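Local coordinates for Rho GTPase activating protein 15 (Homo sapiens, PDB 3BYI), which switches off Rho-type GTPases such as RAC1 by stimulating their hydrolysis of GTP to GDP, here represented by its RhoGAP domain, at residues A[36-39]-A[40-44]; A[43-46]-A[47-51]. All blocks are in the same frame, centred on the assembly; numbering follows the deposited sequence.

Interaction 1: A[36-39]-A[40-44]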
loop_
_atom_site.group_PDB
_atom_site.type_symbol
_atom_site.label_atom_id
_atom_site.label_comp_id
_atom_site.label_asym_id
_atom_site.label_seq_id
_atom_site.Cartn_x
_atom_site.Cartn_y
_atom_site.Cartn_z
ATOM N N PRO A 36 -0.206 -4.363 9.438
ATOM C CA PRO A 36 -0.588 -5.735 9.153
ATOM C C PRO A 36 0.582 -6.659 8.823
ATOM O O PRO A 36 1.468 -6.320 8.048
ATOM C CB PRO A 36 -1.507 -5.607 7.932
ATOM C CG PRO A 36 -1.988 -4.211 7.959
ATOM C CD PRO A 36 -0.869 -3.408 8.535
ATOM N N TRP A 37 0.558 -7.836 9.412
ATOM C CA TRP A 37 1.535 -8.883 9.114
ATOM C C TRP A 37 1.713 -9.127 7.618
ATOM O O TRP A 37 2.824 -9.359 7.180
ATOM C CB TRP A 37 1.158 -10.208 9.786
ATOM C CG TRP A 37 1.545 -10.184 11.179
ATOM C CD1 TRP A 37 0.727 -10.080 12.260
ATOM C CD2 TRP A 37 2.870 -10.180 11.670
ATOM N NE1 TRP A 37 1.469 -10.022 13.399
ATOM C CE2 TRP A 37 2.793 -10.094 13.069
ATOM C CE3 TRP A 37 4.125 -10.250 11.059
ATOM C CZ2 TRP A 37 3.929 -10.114 13.883
ATOM C CZ3 TRP A 37 5.245 -10.241 11.846
ATOM C CH2 TRP A 37 5.147 -10.170 13.252
ATOM N N PHE A 38 0.622 -9.117 6.848
ATOM C CA PHE A 38 0.726 -9.422 5.423
ATOM C C PHE A 38 1.560 -8.361 4.690
ATOM O O PHE A 38 2.308 -8.680 3.781
ATOM C CB PHE A 38 -0.638 -9.545 4.753
ATOM C CG PHE A 38 -0.548 -9.841 3.256
ATOM C CD1 PHE A 38 -0.042 -11.049 2.800
ATOM C CD2 PHE A 38 -0.973 -8.913 2.314
ATOM C CE1 PHE A 38 -0.012 -11.343 1.421
ATOM C CE2 PHE A 38 -0.904 -9.192 0.979
ATOM C CZ PHE A 38 -0.438 -10.411 0.530
ATOM N N VAL A 39 1.407 -7.100 5.111
ATOM C CA VAL A 39 2.180 -6.012 4.574
ATOM C C VAL A 39 3.691 -6.203 4.879
ATOM O O VAL A 39 4.548 -5.984 4.031
ATOM C CB VAL A 39 1.667 -4.632 5.100
ATOM C CG1 VAL A 39 2.654 -3.472 4.721
ATOM C CG2 VAL A 39 0.231 -4.351 4.593
ATOM N N LYS A 40 4.009 -6.610 6.100
ATOM C CA LYS A 40 5.392 -6.808 6.465
ATOM C C LYS A 40 5.986 -8.049 5.771
ATOM O O LYS A 40 7.163 -8.064 5.405
ATOM C CB LYS A 40 5.539 -6.845 7.970
ATOM C CG LYS A 40 5.192 -5.523 8.647
ATOM C CD LYS A 40 5.518 -5.529 10.178
ATOM C CE LYS A 40 4.645 -6.438 10.975
ATOM N NZ LYS A 40 4.880 -6.300 12.466
ATOM N N GLN A 41 5.183 -9.091 5.586
ATOM C CA GLN A 41 5.631 -10.267 4.842
ATOM C C GLN A 41 5.990 -9.953 3.394
ATOM O O GLN A 41 6.950 -10.502 2.861
ATOM C CB GLN A 41 4.546 -11.313 4.757
ATOM C CG GLN A 41 4.640 -12.338 5.767
ATOM C CD GLN A 41 3.831 -13.540 5.406
ATOM O OE1 GLN A 41 2.605 -13.490 5.423
ATOM N NE2 GLN A 41 4.519 -14.647 5.080
ATOM N N CYS A 42 5.132 -9.176 2.741
ATOM C CA CYS A 42 5.330 -8.821 1.350
ATOM C C CYS A 42 6.560 -7.968 1.179
ATOM O O CYS A 42 7.393 -8.246 0.340
ATOM C CB CYS A 42 4.096 -8.088 0.805
ATOM S SG CYS A 42 2.723 -9.223 0.427
ATOM N N ILE A 43 6.661 -6.943 2.014
ATOM C CA ILE A 43 7.843 -6.089 2.101
ATOM C C ILE A 43 9.112 -6.917 2.277
ATOM O O ILE A 43 10.092 -6.690 1.546
ATOM C CB ILE A 43 7.719 -5.026 3.251
ATOM C CG1 ILE A 43 6.774 -3.911 2.783
ATOM C CG2 ILE A 43 9.117 -4.558 3.692
ATOM C CD1 ILE A 43 6.397 -2.912 3.799
ATOM N N GLU A 44 9.099 -7.873 3.202
ATOM C CA GLU A 44 10.288 -8.672 3.449
ATOM C C GLU A 44 10.717 -9.458 2.194
ATOM O O GLU A 44 11.890 -9.538 1.876
ATOM C CB GLU A 44 10.044 -9.652 4.598
ATOM C CG GLU A 44 11.248 -10.557 4.901
ATOM C CD GLU A 44 10.839 -11.870 5.559
ATOM O OE1 GLU A 44 9.657 -12.300 5.427
ATOM O OE2 GLU A 44 11.719 -12.471 6.203
#
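K40 reaches back over W37, one helical turn toward the N-terminus, and its side chain can be followed atom by atom. CB lies 3.8 Å from W37 O, and CG passes P36 O at 3.9 Å. The aliphatic chain bends at chi3 (-68°), which turns its last two atoms over the indole. CE then sits above the six-membered ring in a CH-pi contact, 3.8 Å from W37 CE3. NZ completes the approach as a cation-pi pair, 4.0 Å from the centroid of that ring and 11° off its normal; this is an over-the-face geometry on the more exposed side of the helix.

A second aromatic contact faces inward. C42 SG lies over one face of the F38 ring, offset toward the rim, with F38 CZ the nearest ring atom at 3.4 Å, which identifies a sulfur-aromatic contact. Beside it, V39 and I43 run side by side, V39 CG1 meeting I43 CD1 at 3.9 Å. F38 also meets the F20 ring, and V39 packs on F99 of helix 89-102.

Four successive i to i+4 backbone bonds run beneath the contacts, from K40 N to P36 O at 3.2 Å through to I43 N to V39 O; those of F38-C42 and V39-I43 join the very residues whose side chains meet. With P36 at the N-cap, these are the first two turns of an amphipathic helix in the all-helical RhoGAP fold.

Interaction 2: A[43-46]-A[47-51]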
loop_
_atom_site.group_PDB
_atom_site.type_symbol
_atom_site.label_atom_id
_atom_site.label_comp_id
_atom_site.label_asym_id
_atom_site.label_seq_id
_atom_site.Cartn_x
_atom_site.Cartn_y
_atom_site.Cartn_z
ATOM N N ILE A 43 6.661 -6.943 2.014
ATOM C CA ILE A 43 7.843 -6.089 2.101
ATOM C C ILE A 43 9.112 -6.917 2.277
ATOM O O ILE A 43 10.092 -6.690 1.546
ATOM C CB ILE A 43 7.719 -5.026 3.251
ATOM C CG1 ILE A 43 6.774 -3.911 2.783
ATOM C CG2 ILE A 43 9.117 -4.558 3.692
ATOM C CD1 ILE A 43 6.397 -2.912 3.799
ATOM N N GLU A 44 9.099 -7.873 3.202
ATOM C CA GLU A 44 10.288 -8.672 3.449
ATOM C C GLU A 44 10.717 -9.458 2.194
ATOM O O GLU A 44 11.890 -9.538 1.876
ATOM C CB GLU A 44 10.044 -9.652 4.598
ATOM C CG GLU A 44 11.248 -10.557 4.901
ATOM C CD GLU A 44 10.839 -11.870 5.559
ATOM O OE1 GLU A 44 9.657 -12.300 5.427
ATOM O OE2 GLU A 44 11.719 -12.471 6.203
ATOM N N ALA A 45 9.752 -10.082 1.526
ATOM C CA ALA A 45 10.018 -10.838 0.298
ATOM C C ALA A 45 10.539 -9.949 -0.839
ATOM O O ALA A 45 11.413 -10.336 -1.581
ATOM C CB ALA A 45 8.774 -11.601 -0.145
ATOM N N VAL A 46 10.032 -8.726 -0.928
ATOM C CA VAL A 46 10.493 -7.794 -1.950
ATOM C C VAL A 46 11.919 -7.312 -1.647
ATOM O O VAL A 46 12.775 -7.280 -2.544
ATOM C CB VAL A 46 9.460 -6.621 -2.192
ATOM C CG1 VAL A 46 9.984 -5.535 -3.199
ATOM C CG2 VAL A 46 8.120 -7.183 -2.723
ATOM N N GLU A 47 12.198 -7.004 -0.391
ATOM C CA GLU A 47 13.559 -6.681 0.026
ATOM C C GLU A 47 14.549 -7.833 -0.164
ATOM O O GLU A 47 15.677 -7.617 -0.540
ATOM C CB GLU A 47 13.542 -6.155 1.461
ATOM C CG GLU A 47 12.757 -4.826 1.526
ATOM C CD GLU A 47 12.927 -4.062 2.793
ATOM O OE1 GLU A 47 13.725 -4.485 3.649
ATOM O OE2 GLU A 47 12.268 -3.012 2.939
ATOM N N LYS A 48 14.110 -9.058 0.065
ATOM C CA LYS A 48 14.967 -10.225 -0.049
ATOM C C LYS A 48 15.326 -10.512 -1.497
ATOM O O LYS A 48 16.474 -10.798 -1.801
ATOM C CB LYS A 48 14.258 -11.458 0.501
ATOM C CG LYS A 48 15.053 -12.772 0.340
ATOM C CD LYS A 48 14.375 -13.902 1.059
ATOM C CE LYS A 48 15.165 -15.207 0.947
ATOM N NZ LYS A 48 14.478 -16.262 1.774
ATOM N N ARG A 49 14.337 -10.472 -2.390
ATOM C CA ARG A 49 14.556 -10.890 -3.764
ATOM C C ARG A 49 13.888 -10.017 -4.841
ATOM O O ARG A 49 13.655 -10.470 -5.964
ATOM C CB ARG A 49 14.079 -12.331 -3.939
ATOM C CG ARG A 49 12.679 -12.587 -3.482
ATOM C CD ARG A 49 12.380 -14.084 -3.439
ATOM N NE ARG A 49 11.011 -14.291 -2.992
ATOM C CZ ARG A 49 9.939 -14.365 -3.783
ATOM N NH1 ARG A 49 10.037 -14.344 -5.113
ATOM N NH2 ARG A 49 8.747 -14.525 -3.218
ATOM N N GLY A 50 13.600 -8.754 -4.529
ATOM C CA GLY A 50 12.942 -7.897 -5.513
ATOM C C GLY A 50 13.554 -6.546 -5.768
ATOM O O GLY A 50 13.079 -5.847 -6.627
ATOM N N LEU A 51 14.604 -6.166 -5.034
ATOM C CA LEU A 51 15.096 -4.797 -5.123
ATOM C C LEU A 51 15.804 -4.486 -6.447
ATOM O O LEU A 51 15.858 -3.327 -6.871
ATOM C CB LEU A 51 16.008 -4.457 -3.940
ATOM C CG LEU A 51 15.386 -4.460 -2.531
ATOM C CD1 LEU A 51 16.541 -4.261 -1.527
ATOM C CD2 LEU A 51 14.248 -3.416 -2.361
#
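E47 follows I43 by one turn, and the two side chains run alongside each other in the same direction. E47 CG comes within 3.3 Å of I43 O, the acceptor of the nearly straight E47 N bond (2.9 Å, 171° at the hydrogen). Further out, the extended chain brings E47 OE2 to 3.6 Å from I43 CG2, a methyl against a carboxylate oxygen. That carboxylate is held at both oxygens: OE1 in a salt bridge to K156 and OE2 in a hydrogen bond from H153 ND1, which would probably stabilise its negative charge. Cut back to an alanine here, the side chain would lose its carboxylate, which is likely to leave the K156 amine and the H153 imidazole without their acidic partner and to take away one neighbour of the I43 CG2 methyl.

K48 N bonds to E44 O, while its fully extended side chain leads outward to a salt bridge with D82. At R49 the hydrogen bond of N to A45 O is 3.0 Å long. With chi1 at 53°, R49 CG is tucked over its own backbone, 3.2 Å from the same A45 O; beyond it, NH2 is hydrogen-bonded to W86 O.

G50 N makes a weak bond to V46 O, bent to 127°. A side chain at G50 would point back at the helix, and a CB in standard geometry would clash with V46 O. L51 then turns its CG to 3.8 Å from V46 O, and its O accepts a bond from N164 ND2.

Among its neighbours, this end of helix 37-49 packs against two others: V46 touches I89 and V92 of helix 89-102 and also H153 of helix 141-159, on which L51 meets I157.

In the fold
Interactions 1 and 2 are consecutive parts of helix 37-49, their centres about 10 Å apart and on the same side of the chain's centre. Interaction 1 comes first, at the N-terminal start, and interaction 2 continues into the residues that follow the helix; I43 and E44 belong to both. Interaction 1 is the more buried, most of its touching residues being enclosed, and it also lies nearer the chain's centre (about 10 Å against about 15 Å). Both pack on helices 89-102 and 141-159, so one rod joins these two helices along its length within the RhoGAP domain. The V46 side chain lies about 12 Å from that of R58, the predicted arginine finger, placing interaction 2 nearer the probable catalytic region.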